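Local structure of diketoreductase (Acinetobacter baylyi, 4E12) at residues I19-A24 with G64-A69; D128-T133 with T159-P164; T221-T226 with P232-D237; T243-S248 with Y261-Y266. The protein reduces carbonyl groups of dicarbonyl compounds with NADH and, as in related enzymes of fatty acid beta-oxidation, probably interconverts 3-hydroxyacyl-CoA and 3-oxoacyl-CoA. All coordinates share one frame; numbering follows the deposited sequence.

How the contacts relate
Contacts 1 and 2 belong to the NAD-binding domain, contacts 3 and 4 to the helical C-terminal domain. The centres of contacts 1 and 2 are 30 Å apart and their nearest atoms about 13 Å apart. Each lies roughly 10 Å from an NAD(+)-binding residue without touching it: between side chains, Phe21 of contact 1 is about 10 Å from Thr12, and Val130 of contact 2 is about 11 Å from Lys100. Contacts 3 and 4, with centres 18 Å apart, touch directly, Phe236 CD2 lying 3.8 Å from Ala244 CB, and both are remote from the annotated sites. Contacts 1 and 4 fall on opposite sides of the chain's centre.

Contact 1: I19-A24 with G64-A69; sequences IAFQTA and GAAQKA
Helix segment 19-24 meets the first turns of helix 65-72 at a steep angle: the two short axes come within 10.0 Å and their directions differ by 112°. The backbones draw together at the Ala24 and Ala69 end, where the CA atoms are 5.4 Å apart. At this end the side chains facing each other are the methyls of Ala24 and Ala69. Ala69 CB rests 4.0 Å from Ala24 C, and the two CB atoms are 4.4 Å apart, so the Ala69 methyl lies against the main chain of Ala24 as well as its methyl.

Phe21 makes the other half of the contact. With CG anti to the backbone N (chi1 -165°), its ring projects from the helix and leads with CZ, which comes 3.6 Å from Ala66 O and 4.3 Å from Ala66 CB. Ala66 O and Ala69 CB both approach the ring obliquely. Leu50 and Ala51 of helix 37-57 touch Phe21 too, and Tyr54 of the same helix meets its ring edge-to-face, so the phenyl group lies between helices 37-57 and 65-72.

Helix 14-25 follows strand 6-10 and the GxGxxG turn at Gly11, Gly13 and Gly16, where Thr12, Val14 and Leu15 bind NAD(+). The contact thus packs helix 65-72 against the first helix of the beta-alpha-beta unit of a Rossmann fold.

Contact 2: D128-T133 with T159-P164; sequences DLVGYT and TTKTDP
Val130 and Lys161 touch through both branches of the valine. CG1 lies 3.7 Å from Lys161 NZ and CG2 lies 3.9 Å from Lys161 CD, so the outer part of the lysine passes aslant over the valine. The lysine reaches this far because its chain runs extended beyond CG, with chi2, chi3 and chi4 all close to 180°. A looser apolar approach comes from Thr159, whose CG2 is 4.4 Å from Val130 CB. The interface is small, 131 Å² summed over both sides, and rests on van der Waals packing.

The next shell fixes the two partners separately. On the loop, Thr159 to Thr162 form a type I beta turn, and two side-chain bonds brace it. Thr159 OG1 accepts from Lys161 N at 2.9 Å, which makes an ST turn, while Thr162 OG1 accepts from Thr159 N with an N-H...O angle of 151°. Thr162 OG1 also bonds Phe139 O, tying the turn to strand 139-144. On the helical side, Val130 O receives both Thr133 N and Thr133 OG1; the hydroxyl, 2.8 Å away, lies in the carbonyl plane. Helix 126-133 is irregular here, the N of Gly131 lacking a bond to the turn before, and Thr133 OG1 also bonds Arg135 N. Phe139 of strand 139-144 touches all three of Leu129, Val130 and Thr133.

Asp163 then occupies the N-cap position of helix 164-176, its OD1 accepting from Glu165 N. The contact therefore joins helix 126-133 to the turn linking strand 153-158 with helix 164-176, beside the antiparallel strands 139-144 and 153-158, where the Rossmann-type sheet continues past its parallel part.

Contact 3: T221-T226 with P232-D237; sequences TWRIGT and PFEIFD
The two segments are consecutive helices, 215-226 and 232-239, joined by a connection of five residues, and their CA atoms come closest, 7.7 Å, between Trp222 and Pro232. Apolar contact is made there by the proline ring: Pro232 CD sits 3.8 Å from Trp222 CB and 4.0 Å from Trp222 CG, the two side chains crossing at about a right angle. Thr226 OG1 lies over one face of the indole, offset toward its rim, and also bonds Trp222 O at 2.7 Å. That carbonyl takes Thr226 N from its other face, so two bonds hold the last turn of the helix. Leu200 of the second subunit packs on Trp222, placing this side of the contact at the dimer interface.

The charged pair lies alongside. Arg223 NH1 donates to Glu234 OE1 at 2.9 Å, with an N-H...O angle of 145°, as a salt bridge. A bend at chi3 (-51°) turns the guanidinium toward the carboxylate, and the two planes stand nearly perpendicular. The donor sits 57° out of the carboxylate plane, and the pairing uses one nitrogen and one oxygen rather than a two-pronged in-plane match.

Glu234 OE1 also accepts from Gly231 N. Two donors on OE1, one of them cationic, would probably favour the ionised carboxylate, and through this oxygen Arg223 of the first helix is linked to the backbone at Gly231, just before the second.

Contact 4: T243-S248 with Y261-Y266; sequences TAYNIS and YLKENY. With SO4 (sulfate ion), chain I.
Lys263 lays its run of carbons along one face of the Tyr245 ring, from CE1 out to OH, and carries NZ past the ring to a salt bridge with Asp268; a wider pi-type turn at 263-266 begins at this same lysine. Its CD stands 4.1 Å from the ring centroid and 27° off the normal, a CH-pi contact. Successive carbons follow the ring outward: Lys263 CB is 3.7 Å from Tyr245 CE1, and CE is 3.6 Å from Tyr245 OH. The bend at chi2 (62°) lays the chain along the aromatic surface, while the turn at chi4 directs NZ away toward Asp268. The ammonium is therefore engaged beyond the ring, and methylene groups supply the contact with it.

Deeper in, Leu262 places CD1 3.8 Å from Tyr245 N and 4.0 Å from Ala244 CB, so it packs on the backbone where these two residues join. Phe280 touches the same leucine, and Ala259 touches Tyr245 from one turn earlier in the second helix.

The axes of the short segments approach to 9.8 Å, with directions 150° apart, broadly antiparallel.

Near the start of helix 241-249, a sulfate probably from the crystallisation liquor binds Thr243. Its O4 accepts from Thr243 N at 3.1 Å and bonds Thr243 OG1 as well.

Together the two segments form an antiparallel helix pair, joining helices 241-249 and 253-267 within the all-helical C-terminal domain of the 3-hydroxyacyl-CoA dehydrogenase family.

Contact 1: I19-A24 with G64-A69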
# COMPACT_ATOMS: atom_id res chain seq x y z
N ILE A 19 16.46 11.31 -17.58
CA ILE A 19 15.79 10.80 -18.77
C ILE A 19 16.76 10.86 -19.95
O ILE A 19 16.87 9.91 -20.73
CB ILE A 19 14.53 11.62 -19.10
CG1 ILE A 19 13.48 11.46 -17.99
CG2 ILE A 19 13.99 11.23 -20.47
CD1 ILE A 19 12.25 12.36 -18.14
N ALA A 20 17.45 11.98 -20.06
CA ALA A 20 18.41 12.19 -21.13
C ALA A 20 19.55 11.20 -21.03
O ALA A 20 19.95 10.60 -22.03
CB ALA A 20 18.91 13.63 -21.11
N PHE A 21 20.06 10.98 -19.81
CA PHE A 21 21.20 10.11 -19.63
C PHE A 21 20.84 8.66 -19.86
O PHE A 21 21.57 7.96 -20.55
CB PHE A 21 21.87 10.27 -18.26
CG PHE A 21 23.24 9.66 -18.21
CD1 PHE A 21 24.36 10.41 -18.56
CD2 PHE A 21 23.42 8.33 -17.83
CE1 PHE A 21 25.65 9.84 -18.54
CE2 PHE A 21 24.69 7.75 -17.79
CZ PHE A 21 25.81 8.51 -18.15
N GLN A 22 19.74 8.20 -19.28
CA GLN A 22 19.24 6.85 -19.53
C GLN A 22 19.09 6.61 -21.04
O GLN A 22 19.44 5.55 -21.56
CB GLN A 22 17.88 6.66 -18.83
CG GLN A 22 17.30 5.24 -18.92
CD GLN A 22 18.05 4.20 -18.10
OE1 GLN A 22 19.01 4.51 -17.39
NE2 GLN A 22 17.61 2.95 -18.19
N THR A 23 18.56 7.60 -21.74
CA THR A 23 18.30 7.45 -23.17
C THR A 23 19.61 7.40 -23.96
O THR A 23 19.77 6.57 -24.86
CB THR A 23 17.36 8.57 -23.67
OG1 THR A 23 16.07 8.41 -23.06
CG2 THR A 23 17.18 8.50 -25.17
N ALA A 24 20.55 8.27 -23.60
CA ALA A 24 21.89 8.25 -24.18
C ALA A 24 22.60 6.93 -23.88
O ALA A 24 23.15 6.29 -24.79
CB ALA A 24 22.70 9.44 -23.68
N GLY A 64 33.98 2.62 -18.81
CA GLY A 64 33.88 3.65 -19.82
C GLY A 64 32.58 3.74 -20.61
O GLY A 64 32.37 4.71 -21.34
N ALA A 65 31.70 2.75 -20.49
CA ALA A 65 30.44 2.83 -21.23
C ALA A 65 29.63 4.07 -20.80
O ALA A 65 29.08 4.77 -21.66
CB ALA A 65 29.63 1.56 -21.06
N ALA A 66 29.58 4.34 -19.50
CA ALA A 66 28.89 5.52 -19.00
C ALA A 66 29.48 6.81 -19.60
O ALA A 66 28.73 7.69 -20.04
CB ALA A 66 28.93 5.57 -17.48
N GLN A 67 30.80 6.93 -19.61
CA GLN A 67 31.46 8.10 -20.22
C GLN A 67 31.26 8.20 -21.73
O GLN A 67 31.13 9.30 -22.26
CB GLN A 67 32.95 8.17 -19.88
CG GLN A 67 33.28 8.93 -18.59
CD GLN A 67 32.68 8.30 -17.35
OE1 GLN A 67 32.16 7.18 -17.39
NE2 GLN A 67 32.73 9.03 -16.24
N LYS A 68 31.23 7.08 -22.43
CA LYS A 68 30.95 7.16 -23.86
C LYS A 68 29.56 7.78 -24.04
O LYS A 68 29.36 8.66 -24.89
CB LYS A 68 31.03 5.77 -24.51
CG LYS A 68 30.90 5.77 -26.03
CD LYS A 68 31.11 4.36 -26.60
CE LYS A 68 31.04 4.34 -28.12
NZ LYS A 68 29.71 4.77 -28.64
N ALA A 69 28.60 7.34 -23.23
CA ALA A 69 27.26 7.91 -23.35
C ALA A 69 27.32 9.40 -23.04
O ALA A 69 26.75 10.23 -23.75
CB ALA A 69 26.30 7.20 -22.42

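Contact 2: D128-T133 with T159-P164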
# COMPACT_ATOMS: atom_id res chain seq x y z
N ASP A 128 -4.66 18.68 -20.72
CA ASP A 128 -4.44 20.08 -20.37
C ASP A 128 -3.54 20.78 -21.39
O ASP A 128 -3.58 22.00 -21.52
CB ASP A 128 -3.80 20.21 -18.97
CG ASP A 128 -4.75 19.80 -17.86
OD1 ASP A 128 -5.97 19.79 -18.09
OD2 ASP A 128 -4.27 19.48 -16.74
N LEU A 129 -2.76 19.99 -22.12
CA LEU A 129 -1.67 20.54 -22.92
C LEU A 129 -1.81 20.24 -24.42
O LEU A 129 -1.13 20.86 -25.24
CB LEU A 129 -0.34 19.96 -22.41
CG LEU A 129 0.05 20.20 -20.95
CD1 LEU A 129 1.25 19.35 -20.57
CD2 LEU A 129 0.30 21.68 -20.68
N VAL A 130 -2.66 19.28 -24.78
CA VAL A 130 -2.68 18.78 -26.15
C VAL A 130 -2.95 19.87 -27.20
O VAL A 130 -2.36 19.85 -28.28
CB VAL A 130 -3.67 17.61 -26.33
CG1 VAL A 130 -5.07 18.02 -25.88
CG2 VAL A 130 -3.68 17.12 -27.77
N GLY A 131 -3.83 20.80 -26.86
CA GLY A 131 -4.21 21.84 -27.79
C GLY A 131 -3.06 22.68 -28.32
O GLY A 131 -3.11 23.16 -29.46
N TYR A 132 -2.02 22.85 -27.51
CA TYR A 132 -0.89 23.69 -27.88
C TYR A 132 0.04 22.96 -28.84
O TYR A 132 0.76 23.60 -29.61
CB TYR A 132 -0.10 24.07 -26.64
CG TYR A 132 -0.93 24.65 -25.54
CD1 TYR A 132 -1.90 25.61 -25.81
CD2 TYR A 132 -0.75 24.26 -24.21
CE1 TYR A 132 -2.68 26.16 -24.80
CE2 TYR A 132 -1.53 24.80 -23.19
CZ TYR A 132 -2.49 25.75 -23.49
OH TYR A 132 -3.26 26.29 -22.48
N THR A 133 0.05 21.64 -28.79
CA THR A 133 1.02 20.90 -29.59
C THR A 133 0.79 21.11 -31.07
O THR A 133 1.75 21.28 -31.83
CB THR A 133 1.00 19.39 -29.31
OG1 THR A 133 -0.23 18.82 -29.77
CG2 THR A 133 1.18 19.12 -27.83
N THR A 159 -4.00 10.78 -24.88
CA THR A 159 -5.36 11.30 -24.86
C THR A 159 -6.18 10.48 -25.84
O THR A 159 -5.66 9.57 -26.49
CB THR A 159 -5.43 12.77 -25.34
OG1 THR A 159 -5.10 12.82 -26.73
CG2 THR A 159 -4.45 13.64 -24.57
N THR A 160 -7.47 10.80 -25.94
CA THR A 160 -8.34 10.18 -26.93
C THR A 160 -7.84 10.47 -28.35
O THR A 160 -8.14 9.73 -29.29
CB THR A 160 -9.78 10.71 -26.78
OG1 THR A 160 -9.76 12.14 -26.89
CG2 THR A 160 -10.35 10.33 -25.43
N LYS A 161 -7.05 11.53 -28.49
CA LYS A 161 -6.54 11.95 -29.80
C LYS A 161 -5.25 11.21 -30.19
O LYS A 161 -4.87 11.21 -31.36
CB LYS A 161 -6.27 13.46 -29.80
CG LYS A 161 -7.43 14.30 -29.32
CD LYS A 161 -7.04 15.75 -29.12
CE LYS A 161 -8.21 16.57 -28.57
NZ LYS A 161 -7.85 18.00 -28.36
N THR A 162 -4.59 10.57 -29.22
CA THR A 162 -3.30 9.93 -29.48
C THR A 162 -3.41 8.79 -30.49
O THR A 162 -4.28 7.93 -30.37
CB THR A 162 -2.65 9.35 -28.19
OG1 THR A 162 -2.44 10.40 -27.25
CG2 THR A 162 -1.32 8.72 -28.53
N ASP A 163 -2.50 8.79 -31.46
CA ASP A 163 -2.42 7.72 -32.44
C ASP A 163 -1.89 6.45 -31.79
O ASP A 163 -0.78 6.43 -31.25
CB ASP A 163 -1.50 8.16 -33.60
CG ASP A 163 -1.37 7.10 -34.69
OD1 ASP A 163 -1.71 5.92 -34.47
OD2 ASP A 163 -0.92 7.45 -35.80
N PRO A 164 -2.67 5.36 -31.84
CA PRO A 164 -2.27 4.08 -31.24
C PRO A 164 -0.89 3.62 -31.69
O PRO A 164 -0.15 3.03 -30.90
CB PRO A 164 -3.35 3.11 -31.73
CG PRO A 164 -4.52 3.97 -31.98
CD PRO A 164 -3.98 5.25 -32.51

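Contact 3: T221-T226 with P232-D237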
# COMPACT_ATOMS: atom_id res chain seq x y z
N THR A 221 2.88 -2.59 11.23
CA THR A 221 1.62 -3.17 10.82
C THR A 221 1.61 -3.41 9.32
O THR A 221 1.18 -4.48 8.87
CB THR A 221 0.44 -2.27 11.16
OG1 THR A 221 0.40 -2.04 12.58
CG2 THR A 221 -0.85 -2.93 10.72
N TRP A 222 2.04 -2.43 8.53
CA TRP A 222 2.04 -2.59 7.08
C TRP A 222 3.02 -3.66 6.62
O TRP A 222 2.69 -4.46 5.73
CB TRP A 222 2.36 -1.27 6.39
CG TRP A 222 2.16 -1.31 4.91
CD1 TRP A 222 3.12 -1.20 3.94
CD2 TRP A 222 0.91 -1.45 4.20
NE1 TRP A 222 2.55 -1.24 2.70
CE2 TRP A 222 1.20 -1.39 2.82
CE3 TRP A 222 -0.43 -1.62 4.61
CZ2 TRP A 222 0.19 -1.48 1.84
CZ3 TRP A 222 -1.41 -1.71 3.64
CH2 TRP A 222 -1.10 -1.64 2.27
N ARG A 223 4.21 -3.68 7.22
CA ARG A 223 5.22 -4.64 6.81
C ARG A 223 4.78 -6.06 7.12
O ARG A 223 4.89 -6.95 6.28
CB ARG A 223 6.56 -4.32 7.45
CG ARG A 223 7.15 -2.99 7.01
CD ARG A 223 8.62 -2.91 7.37
NE ARG A 223 8.82 -3.25 8.77
CZ ARG A 223 8.91 -2.38 9.77
NH1 ARG A 223 8.81 -1.08 9.53
NH2 ARG A 223 9.10 -2.81 11.01
N ILE A 224 4.24 -6.26 8.32
CA ILE A 224 3.79 -7.58 8.74
C ILE A 224 2.52 -7.99 8.01
O ILE A 224 2.37 -9.15 7.60
CB ILE A 224 3.55 -7.62 10.26
CG1 ILE A 224 4.87 -7.39 10.99
CG2 ILE A 224 2.89 -8.92 10.67
CD1 ILE A 224 4.77 -7.44 12.50
N GLY A 225 1.60 -7.04 7.85
CA GLY A 225 0.31 -7.36 7.28
C GLY A 225 0.30 -7.59 5.78
O GLY A 225 -0.55 -8.32 5.27
N THR A 226 1.25 -7.00 5.07
CA THR A 226 1.27 -7.15 3.61
C THR A 226 2.59 -7.72 3.11
O THR A 226 2.72 -8.02 1.92
CB THR A 226 1.05 -5.79 2.90
OG1 THR A 226 2.17 -4.93 3.17
CG2 THR A 226 -0.22 -5.13 3.40
N PRO A 232 4.53 3.05 5.38
CA PRO A 232 4.28 4.42 4.95
C PRO A 232 5.28 5.47 5.41
O PRO A 232 5.62 6.38 4.64
CB PRO A 232 2.86 4.70 5.45
CG PRO A 232 2.22 3.34 5.47
CD PRO A 232 3.32 2.41 5.93
N PHE A 233 5.74 5.40 6.65
CA PHE A 233 6.58 6.49 7.13
C PHE A 233 8.02 6.34 6.65
O PHE A 233 8.70 7.34 6.38
CB PHE A 233 6.40 6.70 8.64
CG PHE A 233 5.01 7.18 8.98
CD1 PHE A 233 4.70 8.54 8.90
CD2 PHE A 233 4.01 6.29 9.35
CE1 PHE A 233 3.42 9.00 9.20
CE2 PHE A 233 2.72 6.75 9.65
CZ PHE A 233 2.43 8.09 9.58
N GLU A 234 8.46 5.10 6.49
CA GLU A 234 9.74 4.85 5.86
C GLU A 234 9.67 5.40 4.43
O GLU A 234 10.63 6.01 3.95
CB GLU A 234 10.02 3.36 5.83
CG GLU A 234 10.05 2.74 7.19
CD GLU A 234 10.34 1.28 7.11
OE1 GLU A 234 9.38 0.49 7.13
OE2 GLU A 234 11.53 0.92 7.00
N ILE A 235 8.54 5.16 3.77
CA ILE A 235 8.29 5.69 2.43
C ILE A 235 8.27 7.22 2.42
O ILE A 235 8.88 7.82 1.53
CB ILE A 235 6.98 5.13 1.81
CG1 ILE A 235 7.10 3.61 1.63
CG2 ILE A 235 6.65 5.84 0.50
CD1 ILE A 235 5.86 2.93 1.06
N PHE A 236 7.60 7.86 3.38
CA PHE A 236 7.65 9.34 3.49
C PHE A 236 9.08 9.88 3.56
O PHE A 236 9.39 10.93 2.97
CB PHE A 236 6.91 9.87 4.73
CG PHE A 236 5.43 10.04 4.54
CD1 PHE A 236 4.52 9.40 5.38
CD2 PHE A 236 4.94 10.85 3.52
CE1 PHE A 236 3.13 9.57 5.21
CE2 PHE A 236 3.55 11.03 3.33
CZ PHE A 236 2.65 10.38 4.18
N ASP A 237 9.93 9.22 4.33
CA ASP A 237 11.34 9.64 4.41
C ASP A 237 12.02 9.58 3.04
O ASP A 237 12.83 10.45 2.70
CB ASP A 237 12.13 8.82 5.43
CG ASP A 237 11.80 9.19 6.87
OD1 ASP A 237 11.16 10.23 7.11
OD2 ASP A 237 12.19 8.43 7.78

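Contact 4: T243-S248 with Y261-Y266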
# COMPACT_ATOMS: atom_id res chain seq x y z
N THR A 243 8.89 17.55 0.29
CA THR A 243 8.00 17.19 -0.81
C THR A 243 6.63 16.77 -0.28
O THR A 243 5.59 17.18 -0.81
CB THR A 243 8.60 16.05 -1.66
OG1 THR A 243 9.87 16.48 -2.18
CG2 THR A 243 7.66 15.69 -2.80
N ALA A 244 6.61 15.94 0.76
CA ALA A 244 5.35 15.48 1.31
C ALA A 244 4.56 16.65 1.91
O ALA A 244 3.34 16.70 1.82
CB ALA A 244 5.58 14.41 2.37
N TYR A 245 5.28 17.60 2.50
CA TYR A 245 4.65 18.80 3.04
C TYR A 245 3.99 19.65 1.94
O TYR A 245 2.82 20.02 2.05
CB TYR A 245 5.67 19.60 3.85
CG TYR A 245 5.27 21.04 4.12
CD1 TYR A 245 4.35 21.37 5.11
CD2 TYR A 245 5.83 22.08 3.37
CE1 TYR A 245 3.99 22.69 5.35
CE2 TYR A 245 5.49 23.40 3.60
CZ TYR A 245 4.57 23.71 4.59
OH TYR A 245 4.25 25.02 4.80
N ASN A 246 4.74 19.92 0.87
CA ASN A 246 4.21 20.68 -0.25
C ASN A 246 2.94 20.04 -0.81
O ASN A 246 1.92 20.72 -0.97
CB ASN A 246 5.26 20.85 -1.35
CG ASN A 246 6.40 21.76 -0.94
OD1 ASN A 246 6.25 22.62 -0.05
ND2 ASN A 246 7.56 21.59 -1.57
N ILE A 247 3.00 18.75 -1.11
CA ILE A 247 1.84 18.02 -1.63
C ILE A 247 0.64 18.07 -0.67
O ILE A 247 -0.48 18.37 -1.08
CB ILE A 247 2.20 16.56 -1.95
CG1 ILE A 247 3.17 16.50 -3.14
CG2 ILE A 247 0.96 15.74 -2.22
CD1 ILE A 247 3.64 15.10 -3.46
N SER A 248 0.88 17.76 0.60
CA SER A 248 -0.19 17.72 1.59
C SER A 248 -0.85 19.07 1.77
O SER A 248 -2.07 19.14 1.94
CB SER A 248 0.34 17.28 2.95
OG SER A 248 0.94 16.01 2.87
N TYR A 261 1.58 19.23 10.72
CA TYR A 261 2.25 18.32 11.65
C TYR A 261 3.70 18.12 11.25
O TYR A 261 4.62 18.15 12.07
CB TYR A 261 1.52 16.96 11.69
CG TYR A 261 2.12 15.96 12.65
CD1 TYR A 261 1.64 15.85 13.96
CD2 TYR A 261 3.15 15.12 12.26
CE1 TYR A 261 2.19 14.92 14.84
CE2 TYR A 261 3.71 14.19 13.13
CZ TYR A 261 3.22 14.09 14.42
OH TYR A 261 3.78 13.17 15.29
N LEU A 262 3.90 17.93 9.95
CA LEU A 262 5.23 17.78 9.40
C LEU A 262 6.00 19.07 9.59
O LEU A 262 7.17 19.05 9.99
CB LEU A 262 5.16 17.48 7.91
CG LEU A 262 4.66 16.13 7.43
CD1 LEU A 262 4.66 16.14 5.91
CD2 LEU A 262 5.60 15.05 7.94
N LYS A 263 5.34 20.18 9.31
CA LYS A 263 6.00 21.48 9.36
C LYS A 263 6.54 21.74 10.76
O LYS A 263 7.72 22.04 10.93
CB LYS A 263 5.02 22.57 8.92
CG LYS A 263 5.61 23.99 8.75
CD LYS A 263 6.66 24.03 7.67
CE LYS A 263 6.95 25.44 7.20
NZ LYS A 263 7.42 26.35 8.29
N GLU A 264 5.68 21.58 11.76
CA GLU A 264 6.03 21.82 13.15
C GLU A 264 7.04 20.81 13.67
O GLU A 264 8.02 21.19 14.30
CB GLU A 264 4.79 21.79 14.04
CG GLU A 264 5.12 21.94 15.53
CD GLU A 264 3.89 21.83 16.42
OE1 GLU A 264 2.77 21.80 15.88
OE2 GLU A 264 4.05 21.77 17.66
N ASN A 265 6.80 19.53 13.39
CA ASN A 265 7.58 18.47 14.00
C ASN A 265 8.80 18.03 13.21
O ASN A 265 9.69 17.41 13.79
CB ASN A 265 6.69 17.27 14.29
CG ASN A 265 5.63 17.60 15.28
OD1 ASN A 265 5.93 17.99 16.41
ND2 ASN A 265 4.37 17.48 14.87
N TYR A 266 8.87 18.33 11.92
CA TYR A 266 9.99 17.83 11.13
C TYR A 266 10.67 18.91 10.32
O TYR A 266 11.84 19.22 10.56
CB TYR A 266 9.55 16.66 10.25
CG TYR A 266 9.12 15.49 11.09
CD1 TYR A 266 7.81 15.40 11.57
CD2 TYR A 266 10.01 14.47 11.42
CE1 TYR A 266 7.40 14.33 12.36
CE2 TYR A 266 9.61 13.39 12.20
CZ TYR A 266 8.31 13.33 12.67
OH TYR A 266 7.92 12.27 13.44
S SO4 I . 13.16 16.64 0.37
O1 SO4 I . 13.39 17.16 1.72
O2 SO4 I . 13.93 15.40 0.16
O3 SO4 I . 13.59 17.65 -0.61
O4 SO4 I . 11.72 16.36 0.19